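Local coordinates for cyclodipeptide synthase, BtCDPS (PDB 6ZTU), which probably acts as an aminoacyltransferase that makes cyclodipeptides, at residues L9-C19 against D221-I231; K69-T77 against A150-L158. All coordinates share one frame; numbering follows the deposited sequence.

Interaction 1: residues L9-C19 against D221-I231; sequences LFYVVPLSRNC and DNQGYIILKQI
Tyr11 N gives its proton to Lys229 O over 2.7 Å, the shortest polar bond between 9-19 and 221-231. Lys229 N returns a nearly straight bond to Tyr11 O. Val13 and Ile227 form a second hydrogen-bonded pair in the same way, and Leu15 N adds a bond to Tyr225 O. The pattern is that of two antiparallel beta strands. Beyond Leu15 the chain turns into a helix. There Ser16 OG, at the N-cap, accepts from Cys19 N. Tyr225 N is then met by sulfur: it donates to Cys19 SG at 3.3 Å. Cys19 SG lies anti to its carbonyl carbon (chi1 -52°), which brings the sulfur alongside the strand, against Gly224 CA.

Phe10 and Gln230 lie side by side and point the same way. The ring and the amide are 16° from parallel, and Phe10 CE1 is 3.4 Å from Gln230 CG. Gln230 NE2 is hydrogen-bonded to Gln47 OE1 of helix 42-55. Phe10 CD1 also rests on Leu228 CB at 3.7 Å. On the same face Val12 spreads its two methyls: CG1 meets Ile226 CG2 at 3.8 Å, and CG2 lies beside Leu228 CD2. On the other face Val13 CB packs against Ile227 CB at 4.1 Å.

Strand 11-14 is an outermost strand of the chain's mixed sheet, and strand 223-229 separates it from strand 196-200. Helix 42-55 covers Phe10, Val12 and Leu228 through Leu48 and Trp51, while Tyr23 of helix 17-25 touches Val12 and Ile226.

Interaction 2: residues K69-T77 against A150-L158; sequences KNLLEALGT and ALSSRAKSL
Leu71 CG stands anti to its carbonyl carbon (chi1 -57°), and CD1 continues the extended chain to reach Arg154. Arg154 is extended from CG to NE, then turns its guanidinium about a right angle at the end (chi4 91°). Leu71 CD1 lies over one face of that group, 3.7 Å from Arg154 NE and set toward the rim. In the guanidinium plane, Arg154 NH1 donates to Ala150 O at 3.1 Å, one turn back in its own helix. Arg154 NH2 bonds to Pro35 O, so bonds at NH1 and NH2 help to fix the turn of the flat group. Replacing Arg154 by an alanine would remove the guanidinium, which is likely to leave Leu71 CD1 without its flat partner and Pro35 O without this donor.

The rest of the contact is apolar. Leu75 slides past Leu151 in the opposite direction, and Leu75 CD1 meets Arg154 CB at 3.8 Å. Leu151 CD2 fits against Ala74 CB at 3.7 Å. At the far end Leu72 CD2 and Leu158 CD1 touch at 3.7 Å, their side chains crossing at about a right angle.

The axes of the helical segments 69-74 and 150-157 come within 10.1 Å and cross at -67°. Helix 167-191 lies against both: its Ala173 touches Leu71 and Leu151, and its Met169 touches Leu75. Phe36, in a loop, packs on Leu72 and Arg154, and helix 79-103 meets Leu72 through Lys85.

Interactions 1 and 2 lie on opposite sides of the chain's centre. Their centres are 27 Å apart, their nearest atoms about 12 Å, and they do not touch. Interaction 2 lies within the long run of chain between the two segments of interaction 1. The first is strand pairing at a sheet edge, the second mainly leucine packing between two helices and the residues that follow them. The side chain of Tyr225 is about 5 Å from the bound (2S)-hexane-1,2-diol, that of Arg154 about 6 Å, though neither is among the residues lining its pocket. That pocket includes Tyr200, which Tyr225 touches, and residues of helix 167-191, which packs against interaction 2.

Interaction 1: residues L9-C19 against D221-I231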
ATOM      1  N   LEU A   9       6.484  19.583  -0.479  1.00 35.28           N
ATOM      2  CA  LEU A   9       5.716  19.016  -1.582  1.00 35.30           C
ATOM      3  C   LEU A   9       4.400  18.407  -1.113  1.00 34.75           C
ATOM      4  O   LEU A   9       3.417  18.406  -1.861  1.00 35.44           O
ATOM      5  CB  LEU A   9       6.557  17.953  -2.282  1.00 35.32           C
ATOM      6  CG  LEU A   9       6.675  17.892  -3.798  1.00 45.32           C
ATOM      7  CD1 LEU A   9       6.733  19.281  -4.410  1.00 45.29           C
ATOM      8  CD2 LEU A   9       7.943  17.108  -4.113  1.00 41.40           C
ATOM      9  N   PHE A  10       4.360  17.881   0.111  1.00 31.57           N
ATOM     10  CA  PHE A  10       3.171  17.213   0.618  1.00 30.13           C
ATOM     11  C   PHE A  10       2.795  17.740   1.993  1.00 33.61           C
ATOM     12  O   PHE A  10       3.658  18.095   2.803  1.00 32.44           O
ATOM     13  CB  PHE A  10       3.371  15.683   0.681  1.00 28.44           C
ATOM     14  CG  PHE A  10       3.557  15.049  -0.664  1.00 28.75           C
ATOM     15  CD1 PHE A  10       2.458  14.655  -1.415  1.00 28.46           C
ATOM     16  CD2 PHE A  10       4.834  14.864  -1.194  1.00 29.95           C
ATOM     17  CE1 PHE A  10       2.628  14.080  -2.667  1.00 28.96           C
ATOM     18  CE2 PHE A  10       5.012  14.305  -2.434  1.00 27.26           C
ATOM     19  CZ  PHE A  10       3.915  13.906  -3.180  1.00 31.32           C
ATOM     20  N   TYR A  11       1.494  17.795   2.248  1.00 28.51           N
ATOM     21  CA  TYR A  11       0.969  18.029   3.580  1.00 30.15           C
ATOM     22  C   TYR A  11       0.507  16.689   4.134  1.00 27.14           C
ATOM     23  O   TYR A  11      -0.164  15.925   3.438  1.00 28.22           O
ATOM     24  CB  TYR A  11      -0.188  19.035   3.566  1.00 29.53           C
ATOM     25  CG  TYR A  11      -0.624  19.403   4.966  1.00 28.91           C
ATOM     26  CD1 TYR A  11      -1.582  18.647   5.635  1.00 26.92           C
ATOM     27  CD2 TYR A  11      -0.056  20.481   5.634  1.00 28.19           C
ATOM     28  CE1 TYR A  11      -1.977  18.961   6.925  1.00 30.03           C
ATOM     29  CE2 TYR A  11      -0.440  20.802   6.925  1.00 32.65           C
ATOM     30  CZ  TYR A  11      -1.395  20.031   7.568  1.00 29.10           C
ATOM     31  OH  TYR A  11      -1.790  20.336   8.852  1.00 33.13           O
ATOM     32  N   VAL A  12       0.864  16.410   5.380  1.00 26.52           N
ATOM     33  CA  VAL A  12       0.708  15.082   5.965  1.00 24.85           C
ATOM     34  C   VAL A  12      -0.495  15.071   6.896  1.00 26.28           C
ATOM     35  O   VAL A  12      -0.628  15.949   7.760  1.00 27.23           O
ATOM     36  CB  VAL A  12       1.990  14.671   6.711  1.00 28.30           C
ATOM     37  CG1 VAL A  12       1.756  13.413   7.531  1.00 32.23           C
ATOM     38  CG2 VAL A  12       3.129  14.496   5.717  1.00 31.35           C
ATOM     39  N   VAL A  13      -1.372  14.082   6.726  1.00 22.15           N
ATOM     40  CA  VAL A  13      -2.510  13.882   7.626  1.00 23.96           C
ATOM     41  C   VAL A  13      -2.377  12.522   8.302  1.00 26.49           C
ATOM     42  O   VAL A  13      -2.573  11.491   7.644  1.00 24.22           O
ATOM     43  CB  VAL A  13      -3.845  13.994   6.874  1.00 25.31           C
ATOM     44  CG1 VAL A  13      -4.994  13.838   7.855  1.00 27.52           C
ATOM     45  CG2 VAL A  13      -3.953  15.358   6.181  1.00 28.11           C
ATOM     46  N   PRO A  14      -2.038  12.463   9.586  1.00 26.69           N
ATOM     47  CA  PRO A  14      -1.822  11.168  10.237  1.00 24.84           C
ATOM     48  C   PRO A  14      -3.133  10.467  10.544  1.00 25.08           C
ATOM     49  O   PRO A  14      -4.163  11.098  10.789  1.00 24.44           O
ATOM     50  CB  PRO A  14      -1.096  11.550  11.530  1.00 24.45           C
ATOM     51  CG  PRO A  14      -1.725  12.877  11.875  1.00 26.79           C
ATOM     52  CD  PRO A  14      -1.852  13.580  10.529  1.00 29.48           C
ATOM     53  N   LEU A  15      -3.076   9.133  10.537  1.00 22.44           N
ATOM     54  CA  LEU A  15      -4.251   8.334  10.877  1.00 23.16           C
ATOM     55  C   LEU A  15      -4.616   8.480  12.351  1.00 25.10           C
ATOM     56  O   LEU A  15      -5.801   8.522  12.701  1.00 26.88           O
ATOM     57  CB  LEU A  15      -4.006   6.867  10.514  1.00 21.26           C
ATOM     58  CG  LEU A  15      -5.019   5.829  11.008  1.00 25.67           C
ATOM     59  CD1 LEU A  15      -6.385   6.020  10.350  1.00 27.17           C
ATOM     60  CD2 LEU A  15      -4.486   4.401  10.816  1.00 24.62           C
ATOM     61  N   SER A  16      -3.619   8.587  13.222  1.00 24.20           N
ATOM     62  CA  SER A  16      -3.848   8.731  14.652  1.00 24.87           C
ATOM     63  C   SER A  16      -2.730   9.578  15.240  1.00 26.41           C
ATOM     64  O   SER A  16      -1.760   9.920  14.560  1.00 23.94           O
ATOM     65  CB  SER A  16      -3.876   7.370  15.347  1.00 30.95           C
ATOM     66  OG  SER A  16      -2.569   6.812  15.324  1.00 28.63           O
ATOM     67  N   ARG A  17      -2.861   9.901  16.530  1.00 26.46           N
ATOM     68  CA  ARG A  17      -1.806  10.674  17.186  1.00 28.06           C
ATOM     69  C   ARG A  17      -0.521   9.869  17.316  1.00 29.07           C
ATOM     70  O   ARG A  17       0.574  10.440  17.291  1.00 27.52           O
ATOM     71  CB  ARG A  17      -2.274  11.154  18.560  1.00 28.98           C
ATOM     72  CG  ARG A  17      -3.397  12.174  18.484  1.00 33.53           C
ATOM     73  CD  ARG A  17      -2.906  13.473  17.903  1.00 30.39           C
ATOM     74  NE  ARG A  17      -3.978  14.468  17.927  1.00 36.51           N
ATOM     75  CZ  ARG A  17      -3.894  15.672  17.380  1.00 35.24           C
ATOM     76  NH1 ARG A  17      -2.785  16.050  16.756  1.00 33.34           N
ATOM     77  NH2 ARG A  17      -4.931  16.496  17.448  1.00 37.59           N
ATOM     78  N   ASN A  18      -0.629   8.546  17.431  1.00 30.41           N
ATOM     79  CA  ASN A  18       0.575   7.721  17.424  1.00 29.85           C
ATOM     80  C   ASN A  18       1.262   7.770  16.063  1.00 29.63           C
ATOM     81  O   ASN A  18       2.499   7.852  15.983  1.00 26.11           O
ATOM     82  CB  ASN A  18       0.227   6.287  17.810  1.00 27.72           C
ATOM     83  CG  ASN A  18       1.469   5.446  18.082  1.00 31.49           C
ATOM     84  OD1 ASN A  18       1.788   4.516  17.338  1.00 31.96           O
ATOM     85  ND2 ASN A  18       2.176   5.775  19.148  1.00 27.82           N
ATOM     86  N   CYS A  19       0.479   7.738  14.976  1.00 24.83           N
ATOM     87  CA  CYS A  19       1.077   7.849  13.649  1.00 24.60           C
ATOM     88  C   CYS A  19       1.790   9.185  13.500  1.00 28.84           C
ATOM     89  O   CYS A  19       2.855   9.273  12.871  1.00 26.58           O
ATOM     90  CB  CYS A  19       0.013   7.687  12.557  1.00 25.96           C
ATOM     91  SG  CYS A  19      -1.015   6.221  12.687  1.00 25.72           S
ATOM     92  N   ASP A 221       2.698  -1.219  17.544  1.00 26.60           N
ATOM     93  CA  ASP A 221       2.892   0.044  18.251  1.00 26.33           C
ATOM     94  C   ASP A 221       3.862   0.965  17.534  1.00 26.12           C
ATOM     95  O   ASP A 221       3.810   2.186  17.729  1.00 27.54           O
ATOM     96  CB  ASP A 221       3.420  -0.217  19.665  1.00 28.45           C
ATOM     97  CG  ASP A 221       2.387  -0.817  20.574  1.00 37.05           C
ATOM     98  OD1 ASP A 221       1.183  -0.734  20.259  1.00 32.61           O
ATOM     99  OD2 ASP A 221       2.787  -1.380  21.619  1.00 42.54           O
ATOM    100  N   ASN A 222       4.768   0.406  16.728  1.00 23.91           N
ATOM    101  CA  ASN A 222       5.771   1.167  15.996  1.00 22.90           C
ATOM    102  C   ASN A 222       5.380   1.405  14.543  1.00 24.33           C
ATOM    103  O   ASN A 222       6.241   1.765  13.731  1.00 21.37           O
ATOM    104  CB  ASN A 222       7.129   0.453  16.042  1.00 24.31           C
ATOM    105  CG  ASN A 222       7.104  -0.870  15.308  1.00 25.78           C
ATOM    106  OD1 ASN A 222       6.033  -1.447  15.079  1.00 26.71           O
ATOM    107  ND2 ASN A 222       8.284  -1.370  14.940  1.00 24.21           N
ATOM    108  N   GLN A 223       4.107   1.214  14.204  1.00 22.46           N
ATOM    109  CA  GLN A 223       3.613   1.351  12.839  1.00 21.36           C
ATOM    110  C   GLN A 223       2.598   2.487  12.779  1.00 21.25           C
ATOM    111  O   GLN A 223       1.704   2.561  13.624  1.00 22.91           O
ATOM    112  CB  GLN A 223       2.976   0.036  12.371  1.00 23.28           C
ATOM    113  CG  GLN A 223       2.575   0.045  10.894  1.00 21.86           C
ATOM    114  CD  GLN A 223       3.784   0.078   9.974  1.00 24.45           C
ATOM    115  OE1 GLN A 223       4.906  -0.205  10.398  1.00 24.35           O
ATOM    116  NE2 GLN A 223       3.564   0.427   8.714  1.00 21.53           N
ATOM    117  N   GLY A 224       2.741   3.361  11.774  1.00 20.98           N
ATOM    118  CA  GLY A 224       1.773   4.409  11.522  1.00 21.39           C
ATOM    119  C   GLY A 224       1.339   4.422  10.068  1.00 21.54           C
ATOM    120  O   GLY A 224       1.896   3.724   9.216  1.00 21.86           O
ATOM    121  N   TYR A 225       0.328   5.246   9.792  1.00 19.91           N
ATOM    122  CA  TYR A 225      -0.199   5.455   8.450  1.00 20.54           C
ATOM    123  C   TYR A 225      -0.392   6.944   8.248  1.00 23.04           C
ATOM    124  O   TYR A 225      -0.942   7.613   9.128  1.00 23.86           O
ATOM    125  CB  TYR A 225      -1.541   4.729   8.268  1.00 21.70           C
ATOM    126  CG  TYR A 225      -2.135   4.835   6.871  1.00 21.08           C
ATOM    127  CD1 TYR A 225      -1.869   3.863   5.912  1.00 24.34           C
ATOM    128  CD2 TYR A 225      -2.976   5.901   6.518  1.00 22.13           C
ATOM    129  CE1 TYR A 225      -2.416   3.953   4.624  1.00 23.08           C
ATOM    130  CE2 TYR A 225      -3.529   5.993   5.227  1.00 22.63           C
ATOM    131  CZ  TYR A 225      -3.253   5.008   4.298  1.00 23.96           C
ATOM    132  OH  TYR A 225      -3.797   5.086   3.019  1.00 23.05           O
ATOM    133  N   ILE A 226       0.050   7.473   7.109  1.00 22.66           N
ATOM    134  CA  ILE A 226      -0.151   8.891   6.819  1.00 20.71           C
ATOM    135  C   ILE A 226      -0.760   9.063   5.441  1.00 23.14           C
ATOM    136  O   ILE A 226      -0.431   8.337   4.499  1.00 21.37           O
ATOM    137  CB  ILE A 226       1.151   9.720   6.935  1.00 21.92           C
ATOM    138  CG1 ILE A 226       2.230   9.223   5.960  1.00 24.43           C
ATOM    139  CG2 ILE A 226       1.633   9.752   8.378  1.00 22.03           C
ATOM    140  CD1 ILE A 226       3.461  10.080   5.964  1.00 26.10           C
ATOM    141  N   ILE A 227      -1.631  10.063   5.324  1.00 22.86           N
ATOM    142  CA  ILE A 227      -2.164  10.504   4.046  1.00 25.01           C
ATOM    143  C   ILE A 227      -1.299  11.646   3.542  1.00 23.44           C
ATOM    144  O   ILE A 227      -1.047  12.611   4.274  1.00 27.34           O
ATOM    145  CB  ILE A 227      -3.626  10.967   4.183  1.00 23.58           C
ATOM    146  CG1 ILE A 227      -4.519   9.854   4.712  1.00 27.23           C
ATOM    147  CG2 ILE A 227      -4.145  11.493   2.839  1.00 26.01           C
ATOM    148  CD1 ILE A 227      -5.854  10.389   5.244  1.00 32.67           C
ATOM    149  N   LEU A 228      -0.844  11.541   2.301  1.00 24.80           N
ATOM    150  CA  LEU A 228      -0.091  12.603   1.651  1.00 23.28           C
ATOM    151  C   LEU A 228      -1.043  13.416   0.786  1.00 27.21           C
ATOM    152  O   LEU A 228      -1.622  12.890  -0.173  1.00 29.25           O
ATOM    153  CB  LEU A 228       1.034  12.033   0.794  1.00 24.78           C
ATOM    154  CG  LEU A 228       1.992  11.086   1.505  1.00 25.49           C
ATOM    155  CD1 LEU A 228       3.034  10.613   0.508  1.00 27.43           C
ATOM    156  CD2 LEU A 228       2.630  11.788   2.691  1.00 26.62           C
ATOM    157  N   LYS A 229      -1.191  14.694   1.114  1.00 24.71           N
ATOM    158  CA  LYS A 229      -1.975  15.607   0.298  1.00 27.88           C
ATOM    159  C   LYS A 229      -1.052  16.629  -0.351  1.00 30.69           C
ATOM    160  O   LYS A 229       0.007  16.952   0.184  1.00 33.80           O
ATOM    161  CB  LYS A 229      -3.030  16.323   1.145  1.00 29.32           C
ATOM    162  CG  LYS A 229      -4.021  15.382   1.826  1.00 31.80           C
ATOM    163  CD  LYS A 229      -5.221  16.150   2.385  1.00 36.93           C
ATOM    164  CE  LYS A 229      -5.780  17.131   1.352  1.00 40.43           C
ATOM    165  NZ  LYS A 229      -7.018  17.853   1.826  1.00 45.06           N
ATOM    166  N   GLN A 230      -1.451  17.141  -1.509  1.00 26.98           N
ATOM    167  CA  GLN A 230      -0.745  18.259  -2.126  1.00 28.01           C
ATOM    168  C   GLN A 230      -1.653  19.480  -2.126  1.00 30.47           C
ATOM    169  O   GLN A 230      -2.822  19.382  -2.512  1.00 30.90           O
ATOM    170  CB  GLN A 230      -0.303  17.918  -3.542  1.00 29.69           C
ATOM    171  CG  GLN A 230       0.624  16.720  -3.566  1.00 31.01           C
ATOM    172  CD  GLN A 230       1.165  16.423  -4.949  1.00 36.83           C
ATOM    173  OE1 GLN A 230       0.455  15.898  -5.806  1.00 40.28           O
ATOM    174  NE2 GLN A 230       2.431  16.752  -5.169  1.00 43.89           N
ATOM    175  N   ILE A 231      -1.119  20.616  -1.678  1.00 29.46           N
ATOM    176  CA  ILE A 231      -1.900  21.837  -1.522  1.00 25.78           C
ATOM    177  C   ILE A 231      -1.118  22.996  -2.124  1.00 31.00           C
ATOM    178  O   ILE A 231       0.107  22.950  -2.249  1.00 31.36           O
ATOM    179  CB  ILE A 231      -2.247  22.126  -0.041  1.00 31.88           C
ATOM    180  CG1 ILE A 231      -0.984  22.397   0.785  1.00 26.74           C
ATOM    181  CG2 ILE A 231      -3.042  20.971   0.561  1.00 30.28           C
ATOM    182  CD1 ILE A 231      -1.274  22.780   2.245  1.00 24.89           C
TER
HETATM  183  O   HOH W   1       1.633  20.375  -0.684  1.00 34.81           O

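Interaction 2: residues K69-T77 against A150-L158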
ATOM      1  N   LYS A  69      -2.511  -9.533 -10.087  1.00 31.23           N
ATOM      2  CA  LYS A  69      -3.245 -10.110 -11.215  1.00 31.66           C
ATOM      3  C   LYS A  69      -4.713 -10.352 -10.869  1.00 30.67           C
ATOM      4  O   LYS A  69      -5.575 -10.278 -11.754  1.00 32.12           O
ATOM      5  CB  LYS A  69      -2.571 -11.406 -11.680  1.00 30.43           C
ATOM      6  CG  LYS A  69      -2.797 -12.621 -10.803  1.00 34.23           C
ATOM      7  CD  LYS A  69      -2.013 -13.823 -11.338  1.00 40.12           C
ATOM      8  CE  LYS A  69      -2.772 -15.133 -11.146  1.00 44.24           C
ATOM      9  NZ  LYS A  69      -3.831 -15.064 -10.087  1.00 45.96           N
ATOM     10  N   ASN A  70      -5.020 -10.611  -9.593  1.00 29.10           N
ATOM     11  CA  ASN A  70      -6.406 -10.851  -9.188  1.00 31.80           C
ATOM     12  C   ASN A  70      -7.291  -9.655  -9.478  1.00 33.82           C
ATOM     13  O   ASN A  70      -8.482  -9.823  -9.779  1.00 32.77           O
ATOM     14  CB  ASN A  70      -6.487 -11.187  -7.698  1.00 30.02           C
ATOM     15  CG  ASN A  70      -5.847 -12.503  -7.368  1.00 29.76           C
ATOM     16  OD1 ASN A  70      -4.773 -12.818  -7.886  1.00 36.17           O
ATOM     17  ND2 ASN A  70      -6.493 -13.293  -6.512  1.00 29.71           N
ATOM     18  N   LEU A  71      -6.736  -8.443  -9.370  1.00 30.22           N
ATOM     19  CA  LEU A  71      -7.515  -7.242  -9.637  1.00 31.51           C
ATOM     20  C   LEU A  71      -7.959  -7.207 -11.091  1.00 36.45           C
ATOM     21  O   LEU A  71      -9.077  -6.782 -11.398  1.00 37.33           O
ATOM     22  CB  LEU A  71      -6.698  -5.993  -9.296  1.00 28.31           C
ATOM     23  CG  LEU A  71      -6.168  -5.878  -7.861  1.00 27.80           C
ATOM     24  CD1 LEU A  71      -5.394  -4.587  -7.719  1.00 27.88           C
ATOM     25  CD2 LEU A  71      -7.303  -5.940  -6.834  1.00 31.21           C
ATOM     26  N   LEU A  72      -7.097  -7.664 -11.998  1.00 35.01           N
ATOM     27  CA  LEU A  72      -7.468  -7.726 -13.408  1.00 37.44           C
ATOM     28  C   LEU A  72      -8.348  -8.938 -13.700  1.00 35.85           C
ATOM     29  O   LEU A  72      -9.353  -8.816 -14.407  1.00 42.19           O
ATOM     30  CB  LEU A  72      -6.204  -7.733 -14.274  1.00 33.33           C
ATOM     31  CG  LEU A  72      -5.224  -6.560 -14.097  1.00 36.66           C
ATOM     32  CD1 LEU A  72      -3.964  -6.763 -14.938  1.00 39.97           C
ATOM     33  CD2 LEU A  72      -5.870  -5.220 -14.420  1.00 37.14           C
ATOM     34  N   GLU A  73      -8.014 -10.100 -13.132  1.00 33.61           N
ATOM     35  CA  GLU A  73      -8.820 -11.299 -13.344  1.00 34.46           C
ATOM     36  C   GLU A  73     -10.260 -11.092 -12.897  1.00 43.10           C
ATOM     37  O   GLU A  73     -11.187 -11.674 -13.473  1.00 39.93           O
ATOM     38  CB  GLU A  73      -8.203 -12.482 -12.602  1.00 35.83           C
ATOM     39  CG  GLU A  73      -6.862 -12.908 -13.169  1.00 34.21           C
ATOM     40  CD  GLU A  73      -6.240 -14.026 -12.389  1.00 38.20           C
ATOM     41  OE1 GLU A  73      -6.481 -14.122 -11.168  1.00 36.57           O
ATOM     42  OE2 GLU A  73      -5.505 -14.824 -12.997  1.00 39.85           O
ATOM     43  N   ALA A  74     -10.470 -10.278 -11.860  1.00 39.54           N
ATOM     44  CA  ALA A  74     -11.833 -10.021 -11.407  1.00 41.54           C
ATOM     45  C   ALA A  74     -12.572  -9.085 -12.354  1.00 38.45           C
ATOM     46  O   ALA A  74     -13.799  -9.167 -12.469  1.00 49.51           O
ATOM     47  CB  ALA A  74     -11.815  -9.445  -9.990  1.00 32.40           C
ATOM     48  N   LEU A  75     -11.857  -8.187 -13.031  1.00 41.51           N
ATOM     49  CA  LEU A  75     -12.457  -7.301 -14.020  1.00 43.39           C
ATOM     50  C   LEU A  75     -12.460  -7.912 -15.415  1.00 51.37           C
ATOM     51  O   LEU A  75     -12.292  -7.189 -16.408  1.00 54.81           O
ATOM     52  CB  LEU A  75     -11.740  -5.948 -14.032  1.00 45.49           C
ATOM     53  CG  LEU A  75     -11.847  -5.135 -12.737  1.00 43.38           C
ATOM     54  CD1 LEU A  75     -10.964  -3.894 -12.753  1.00 43.71           C
ATOM     55  CD2 LEU A  75     -13.291  -4.756 -12.473  1.00 41.77           C
ATOM     56  N   GLY A  76     -12.628  -9.230 -15.509  1.00 53.44           N
ATOM     57  CA  GLY A  76     -12.572  -9.913 -16.787  1.00 53.23           C
ATOM     58  C   GLY A  76     -11.253  -9.728 -17.514  1.00 60.58           C
ATOM     59  O   GLY A  76     -11.178  -8.989 -18.504  1.00 62.34           O
ATOM     60  N   THR A  77     -10.197 -10.377 -17.016  1.00 50.58           N
ATOM     61  CA  THR A  77      -8.944 -10.498 -17.749  1.00 42.78           C
ATOM     62  C   THR A  77      -8.451 -11.929 -17.579  1.00 46.32           C
ATOM     63  O   THR A  77      -8.284 -12.397 -16.446  1.00 43.07           O
ATOM     64  CB  THR A  77      -7.891  -9.503 -17.255  1.00 47.44           C
ATOM     65  OG1 THR A  77      -8.397  -8.170 -17.364  1.00 49.84           O
ATOM     66  CG2 THR A  77      -6.626  -9.606 -18.089  1.00 45.89           C
ATOM     67  N   ALA A 150     -10.880  -1.312  -4.420  1.00 30.80           N
ATOM     68  CA  ALA A 150      -9.839  -1.616  -5.394  1.00 29.70           C
ATOM     69  C   ALA A 150     -10.434  -1.923  -6.763  1.00 29.86           C
ATOM     70  O   ALA A 150      -9.890  -1.500  -7.787  1.00 31.86           O
ATOM     71  CB  ALA A 150      -8.987  -2.794  -4.905  1.00 30.56           C
ATOM     72  N   LEU A 151     -11.548  -2.657  -6.801  1.00 27.74           N
ATOM     73  CA  LEU A 151     -12.145  -3.025  -8.086  1.00 30.20           C
ATOM     74  C   LEU A 151     -12.888  -1.853  -8.703  1.00 35.00           C
ATOM     75  O   LEU A 151     -12.800  -1.628  -9.915  1.00 38.70           O
ATOM     76  CB  LEU A 151     -13.090  -4.216  -7.921  1.00 27.99           C
ATOM     77  CG  LEU A 151     -12.439  -5.563  -7.594  1.00 26.38           C
ATOM     78  CD1 LEU A 151     -13.487  -6.643  -7.424  1.00 29.35           C
ATOM     79  CD2 LEU A 151     -11.418  -5.968  -8.664  1.00 31.64           C
ATOM     80  N   SER A 152     -13.608  -1.082  -7.885  1.00 31.62           N
ATOM     81  CA  SER A 152     -14.374   0.041  -8.415  1.00 37.55           C
ATOM     82  C   SER A 152     -13.460   1.104  -9.018  1.00 39.50           C
ATOM     83  O   SER A 152     -13.747   1.638 -10.095  1.00 43.02           O
ATOM     84  CB  SER A 152     -15.263   0.625  -7.311  1.00 37.35           C
ATOM     85  OG  SER A 152     -14.627   1.719  -6.685  1.00 43.90           O
ATOM     86  N   SER A 153     -12.340   1.413  -8.358  1.00 34.95           N
ATOM     87  CA  SER A 153     -11.478   2.461  -8.890  1.00 38.68           C
ATOM     88  C   SER A 153     -10.795   2.023 -10.180  1.00 40.43           C
ATOM     89  O   SER A 153     -10.521   2.858 -11.047  1.00 44.17           O
ATOM     90  CB  SER A 153     -10.446   2.897  -7.846  1.00 41.23           C
ATOM     91  OG  SER A 153      -9.564   1.849  -7.494  1.00 41.69           O
ATOM     92  N   ARG A 154     -10.529   0.732 -10.340  1.00 37.34           N
ATOM     93  CA  ARG A 154      -9.901   0.274 -11.570  1.00 39.61           C
ATOM     94  C   ARG A 154     -10.907  -0.030 -12.666  1.00 41.32           C
ATOM     95  O   ARG A 154     -10.543   0.007 -13.844  1.00 44.49           O
ATOM     96  CB  ARG A 154      -9.027  -0.947 -11.294  1.00 39.05           C
ATOM     97  CG  ARG A 154      -7.747  -0.539 -10.588  1.00 39.90           C
ATOM     98  CD  ARG A 154      -7.116  -1.692  -9.874  1.00 36.64           C
ATOM     99  NE  ARG A 154      -5.904  -1.261  -9.183  1.00 40.42           N
ATOM    100  CZ  ARG A 154      -5.872  -0.823  -7.927  1.00 39.90           C
ATOM    101  NH1 ARG A 154      -6.986  -0.765  -7.207  1.00 37.22           N
ATOM    102  NH2 ARG A 154      -4.719  -0.456  -7.386  1.00 38.78           N
ATOM    103  N   ALA A 155     -12.159  -0.318 -12.307  1.00 43.83           N
ATOM    104  CA  ALA A 155     -13.218  -0.345 -13.308  1.00 45.98           C
ATOM    105  C   ALA A 155     -13.369   1.017 -13.977  1.00 50.22           C
ATOM    106  O   ALA A 155     -13.548   1.096 -15.197  1.00 51.73           O
ATOM    107  CB  ALA A 155     -14.538  -0.793 -12.676  1.00 46.20           C
ATOM    108  N   LYS A 156     -13.296   2.103 -13.198  1.00 48.15           N
ATOM    109  CA  LYS A 156     -13.258   3.432 -13.804  1.00 50.35           C
ATOM    110  C   LYS A 156     -11.981   3.621 -14.606  1.00 48.06           C
ATOM    111  O   LYS A 156     -12.015   4.063 -15.761  1.00 52.11           O
ATOM    112  CB  LYS A 156     -13.367   4.531 -12.741  1.00 50.61           C
ATOM    113  CG  LYS A 156     -14.764   4.806 -12.180  1.00 59.24           C
ATOM    114  CD  LYS A 156     -14.787   4.763 -10.653  1.00 54.38           C
ATOM    115  CE  LYS A 156     -16.200   4.568 -10.103  1.00 57.94           C
ATOM    116  NZ  LYS A 156     -16.613   3.135 -10.072  1.00 58.06           N
ATOM    117  N   SER A 157     -10.838   3.292 -14.004  1.00 45.11           N
ATOM    118  CA  SER A 157      -9.551   3.577 -14.622  1.00 46.37           C
ATOM    119  C   SER A 157      -9.396   2.826 -15.939  1.00 53.03           C
ATOM    120  O   SER A 157      -9.100   3.424 -16.979  1.00 52.03           O
ATOM    121  CB  SER A 157      -8.421   3.223 -13.655  1.00 51.46           C
ATOM    122  OG  SER A 157      -7.162   3.649 -14.152  1.00 60.87           O
ATOM    123  N   LEU A 158      -9.610   1.513 -15.915  1.00 50.13           N
ATOM    124  CA  LEU A 158      -9.574   0.697 -17.121  1.00 50.66           C
ATOM    125  C   LEU A 158     -10.808   0.892 -18.000  1.00 51.01           C
ATOM    126  O   LEU A 158     -10.960   0.169 -18.989  1.00 54.74           O
ATOM    127  CB  LEU A 158      -9.427  -0.783 -16.748  1.00 50.08           C
ATOM    128  CG  LEU A 158      -8.219  -1.171 -15.884  1.00 50.95           C
ATOM    129  CD1 LEU A 158      -8.323  -2.626 -15.461  1.00 45.90           C
ATOM    130  CD2 LEU A 158      -6.893  -0.914 -16.596  1.00 52.82           C
TER